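Local structure of uncharacterized protein (Parabacteroides distasonis, 3LM3) at residues P194-K206 with F387-D399. The protein is of unknown function but is probably a carbohydrate-active enzyme, a putative glycoside hydrolase or deacetylase. Sequence-based numbering, arbitrary orientation.
Sequences PSTEHFCKPAQGK and FTRYDLQAHEPAD
Two consecutive type I turns, Ser-195 to His-198 and His-198 to Lys-201, set Glu-197, His-198 and Lys-201 against the chain that bends at Tyr-390 and Asp-391 after strand 383-389 and then runs extended, joining the DUF3863 and DUF3864 parts of the protein. The Glu-197 carboxylate takes two donors on one oxygen: Ala-394 N gives OE1 a nearly straight bond (2.9 Å, 170°), and Lys-201 NZ forms a salt bridge to the same OE1 at 2.7 Å from the opposite face of the carboxylate plane. The Lys-201 chain is stretched nearly straight, its CG turned away from the backbone N (chi1 174°), and it carries NZ past Tyr-390 and the Ala-394 methyl to Leu-392 O (3.0 Å) and, weakly, Tyr-390 O. A water links NZ to Asp-391 O. Replacing Lys-201 by a methionine would probably leave the Glu-197 charge without its mate and Leu-392 O without its ammonium donor. Next to Lys-201, Pro-202 CD sits over one face of the Tyr-390 ring, 3.5 Å from its centroid, while the hydroxyl bonds to Gly-186 O. At the other end Glu-396 lays CG over the rim of one His-198 ring face, and its OE2 accepts Phe-199 N on the anti side (2.9 Å). Cys-200 N, bonded to His-198 ND1 in the ring plane, and a water joining NE2 to His-395 O help to set the ring's rotation. Arg-120 pairs with Glu-396 OE1, and Ala-154 N also donates to OE2. Charged side chains thus bond to opposing backbone groups beside apolar packing, while Cys-200 O stays buried without a partner.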
# COMPACT_ATOMS: atom_id res chain seq x y z
N PRO A 194 2.84 2.68 -13.89
CA PRO A 194 2.45 4.08 -13.87
C PRO A 194 2.85 4.81 -15.17
O PRO A 194 3.75 4.38 -15.90
CB PRO A 194 3.22 4.63 -12.68
CG PRO A 194 4.51 3.78 -12.68
CD PRO A 194 4.05 2.43 -13.07
N SER A 195 2.13 5.89 -15.42
CA SER A 195 2.41 6.82 -16.50
C SER A 195 3.50 7.82 -16.14
O SER A 195 3.59 8.28 -15.00
CB SER A 195 1.13 7.61 -16.76
OG SER A 195 1.25 8.55 -17.81
N THR A 196 4.30 8.23 -17.14
CA THR A 196 5.21 9.34 -16.95
C THR A 196 4.48 10.63 -16.53
O THR A 196 5.09 11.52 -15.92
CB THR A 196 6.04 9.59 -18.23
OG1 THR A 196 5.18 9.73 -19.34
CG2 THR A 196 7.02 8.41 -18.49
N GLU A 197 3.18 10.70 -16.78
CA GLU A 197 2.38 11.84 -16.37
C GLU A 197 2.13 11.94 -14.88
O GLU A 197 2.03 13.03 -14.35
CB GLU A 197 1.02 11.84 -17.07
CG GLU A 197 1.11 12.02 -18.58
CD GLU A 197 -0.23 11.98 -19.28
OE1 GLU A 197 -1.30 12.02 -18.60
OE2 GLU A 197 -0.21 11.86 -20.52
N HIS A 198 1.94 10.79 -14.20
CA HIS A 198 1.45 10.80 -12.84
C HIS A 198 1.53 9.39 -12.26
O HIS A 198 1.03 8.43 -12.87
CB HIS A 198 -0.00 11.28 -12.81
CG HIS A 198 -0.46 11.74 -11.46
ND1 HIS A 198 -0.60 10.90 -10.36
CD2 HIS A 198 -0.82 12.98 -11.03
CE1 HIS A 198 -1.02 11.62 -9.33
NE2 HIS A 198 -1.18 12.88 -9.72
N PHE A 199 2.14 9.30 -11.08
CA PHE A 199 2.35 8.02 -10.40
C PHE A 199 1.05 7.26 -10.09
O PHE A 199 1.09 6.04 -9.91
CB PHE A 199 3.24 8.18 -9.14
CG PHE A 199 2.53 8.73 -7.92
CD1 PHE A 199 2.04 10.01 -7.89
CD2 PHE A 199 2.47 7.97 -6.76
CE1 PHE A 199 1.43 10.51 -6.74
CE2 PHE A 199 1.87 8.47 -5.60
CZ PHE A 199 1.32 9.73 -5.60
N CYS A 200 -0.09 7.96 -9.99
CA CYS A 200 -1.38 7.32 -9.72
C CYS A 200 -2.12 6.87 -10.99
O CYS A 200 -3.16 6.17 -10.90
CB CYS A 200 -2.29 8.30 -9.01
SG CYS A 200 -1.85 8.59 -7.28
N LYS A 201 -1.63 7.28 -12.16
CA LYS A 201 -2.28 7.02 -13.45
C LYS A 201 -1.63 5.81 -14.12
O LYS A 201 -0.41 5.81 -14.33
CB LYS A 201 -2.12 8.25 -14.37
CG LYS A 201 -2.65 8.02 -15.75
CD LYS A 201 -2.64 9.29 -16.64
CE LYS A 201 -2.61 8.89 -18.11
NZ LYS A 201 -3.15 10.04 -18.94
N PRO A 202 -2.40 4.80 -14.51
CA PRO A 202 -1.82 3.79 -15.38
C PRO A 202 -1.28 4.35 -16.72
O PRO A 202 -1.94 5.17 -17.35
CB PRO A 202 -2.97 2.81 -15.63
CG PRO A 202 -3.89 3.00 -14.41
CD PRO A 202 -3.79 4.49 -14.15
N ALA A 203 -0.09 3.93 -17.12
CA ALA A 203 0.41 4.23 -18.45
C ALA A 203 -0.63 3.81 -19.49
O ALA A 203 -1.17 2.70 -19.44
CB ALA A 203 1.76 3.53 -18.69
N GLN A 204 -0.90 4.69 -20.43
CA GLN A 204 -1.91 4.43 -21.45
C GLN A 204 -1.34 3.67 -22.66
O GLN A 204 -2.08 3.03 -23.39
CB GLN A 204 -2.54 5.75 -21.93
CG GLN A 204 -3.28 6.50 -20.78
CD GLN A 204 -4.42 5.70 -20.20
OE1 GLN A 204 -5.42 5.46 -20.87
NE2 GLN A 204 -4.26 5.25 -18.95
N GLY A 205 -0.04 3.74 -22.84
CA GLY A 205 0.59 3.12 -24.00
C GLY A 205 2.10 3.19 -23.93
O GLY A 205 2.67 3.55 -22.91
N LYS A 206 2.76 2.87 -25.04
CA LYS A 206 4.21 2.87 -25.08
C LYS A 206 4.84 4.24 -24.72
O LYS A 206 5.85 4.29 -24.02
CB LYS A 206 4.70 2.41 -26.46
N PHE A 387 -15.71 8.02 -9.96
CA PHE A 387 -15.42 7.76 -11.35
C PHE A 387 -14.24 8.65 -11.69
O PHE A 387 -14.38 9.89 -11.73
CB PHE A 387 -16.62 8.05 -12.25
CG PHE A 387 -16.35 7.80 -13.70
CD1 PHE A 387 -16.02 6.51 -14.14
CD2 PHE A 387 -16.42 8.82 -14.63
CE1 PHE A 387 -15.75 6.27 -15.48
CE2 PHE A 387 -16.15 8.57 -15.98
CZ PHE A 387 -15.83 7.30 -16.39
N THR A 388 -13.07 8.03 -11.85
CA THR A 388 -11.83 8.74 -12.04
C THR A 388 -11.24 8.25 -13.36
O THR A 388 -10.89 7.08 -13.49
CB THR A 388 -10.87 8.45 -10.88
OG1 THR A 388 -11.46 8.82 -9.64
CG2 THR A 388 -9.54 9.22 -11.03
N ARG A 389 -11.17 9.13 -14.35
CA ARG A 389 -10.66 8.79 -15.67
C ARG A 389 -9.16 8.93 -15.77
O ARG A 389 -8.59 9.87 -15.27
CB ARG A 389 -11.33 9.69 -16.72
CG ARG A 389 -12.77 9.35 -16.92
CD ARG A 389 -13.41 10.23 -17.95
NE ARG A 389 -12.91 9.94 -19.28
CZ ARG A 389 -13.56 10.24 -20.39
NH1 ARG A 389 -14.75 10.84 -20.34
NH2 ARG A 389 -13.02 9.92 -21.54
N TYR A 390 -8.53 7.97 -16.42
CA TYR A 390 -7.10 7.97 -16.64
C TYR A 390 -6.72 8.34 -18.07
O TYR A 390 -5.56 8.62 -18.33
CB TYR A 390 -6.54 6.59 -16.31
CG TYR A 390 -6.82 6.13 -14.91
CD1 TYR A 390 -6.60 6.95 -13.83
CD2 TYR A 390 -7.22 4.81 -14.67
CE1 TYR A 390 -6.84 6.51 -12.53
CE2 TYR A 390 -7.44 4.35 -13.38
CZ TYR A 390 -7.27 5.21 -12.32
OH TYR A 390 -7.46 4.76 -11.02
N ASP A 391 -7.68 8.30 -18.98
CA ASP A 391 -7.40 8.67 -20.37
C ASP A 391 -7.16 10.17 -20.51
O ASP A 391 -6.44 10.61 -21.43
CB ASP A 391 -8.48 8.13 -21.31
CG ASP A 391 -9.86 8.71 -21.05
OD1 ASP A 391 -10.19 9.08 -19.92
OD2 ASP A 391 -10.63 8.77 -22.02
N LEU A 392 -7.71 10.96 -19.61
CA LEU A 392 -7.45 12.37 -19.51
C LEU A 392 -5.98 12.64 -19.13
O LEU A 392 -5.38 11.90 -18.33
CB LEU A 392 -8.39 13.02 -18.47
CG LEU A 392 -9.90 12.87 -18.72
CD1 LEU A 392 -10.72 13.44 -17.57
CD2 LEU A 392 -10.27 13.56 -20.04
N GLN A 393 -5.38 13.68 -19.68
CA GLN A 393 -4.03 14.08 -19.28
C GLN A 393 -3.99 14.37 -17.79
O GLN A 393 -4.91 14.98 -17.25
CB GLN A 393 -3.53 15.31 -20.08
CG GLN A 393 -2.08 15.67 -19.77
CD GLN A 393 -1.46 16.72 -20.68
OE1 GLN A 393 -2.11 17.26 -21.57
NE2 GLN A 393 -0.18 17.00 -20.45
N ALA A 394 -2.94 13.90 -17.12
CA ALA A 394 -2.70 14.19 -15.73
C ALA A 394 -1.37 14.91 -15.56
O ALA A 394 -0.51 14.89 -16.45
CB ALA A 394 -2.72 12.86 -14.89
N HIS A 395 -1.25 15.59 -14.43
CA HIS A 395 -0.08 16.40 -14.04
C HIS A 395 0.22 16.24 -12.57
O HIS A 395 -0.73 16.34 -11.77
CB HIS A 395 -0.39 17.89 -14.25
CG HIS A 395 -0.84 18.23 -15.63
ND1 HIS A 395 -2.17 18.31 -15.98
CD2 HIS A 395 -0.13 18.48 -16.75
CE1 HIS A 395 -2.26 18.60 -17.27
NE2 HIS A 395 -1.03 18.71 -17.75
N GLU A 396 1.48 16.11 -12.19
CA GLU A 396 1.88 16.12 -10.80
C GLU A 396 2.31 17.52 -10.39
O GLU A 396 2.61 18.37 -11.25
CB GLU A 396 3.05 15.15 -10.59
CG GLU A 396 2.77 13.68 -10.81
CD GLU A 396 4.02 12.84 -10.79
OE1 GLU A 396 5.16 13.39 -10.91
OE2 GLU A 396 3.88 11.62 -10.56
N PRO A 397 2.38 17.76 -9.08
CA PRO A 397 2.95 19.05 -8.62
C PRO A 397 4.36 19.31 -9.13
O PRO A 397 5.15 18.39 -9.27
CB PRO A 397 2.91 18.92 -7.10
CG PRO A 397 1.88 17.91 -6.84
CD PRO A 397 1.93 16.93 -7.95
N ALA A 398 4.66 20.58 -9.39
CA ALA A 398 5.99 21.00 -9.69
C ALA A 398 6.89 20.69 -8.50
O ALA A 398 6.41 20.51 -7.35
CB ALA A 398 5.98 22.51 -9.99
N ASP A 399 8.17 20.53 -8.79
CA ASP A 399 9.13 20.13 -7.75
C ASP A 399 8.95 20.96 -6.46
O ASP A 399 9.05 22.19 -6.48
CB ASP A 399 10.57 20.36 -8.21
CG ASP A 399 11.24 19.13 -8.76
OD1 ASP A 399 10.76 18.00 -8.57
OD2 ASP A 399 12.32 19.32 -9.36
O HOH W 1 3.39 15.40 -14.36
O HOH W 2 -1.66 15.61 -8.77
O HOH W 3 -3.86 9.95 -21.81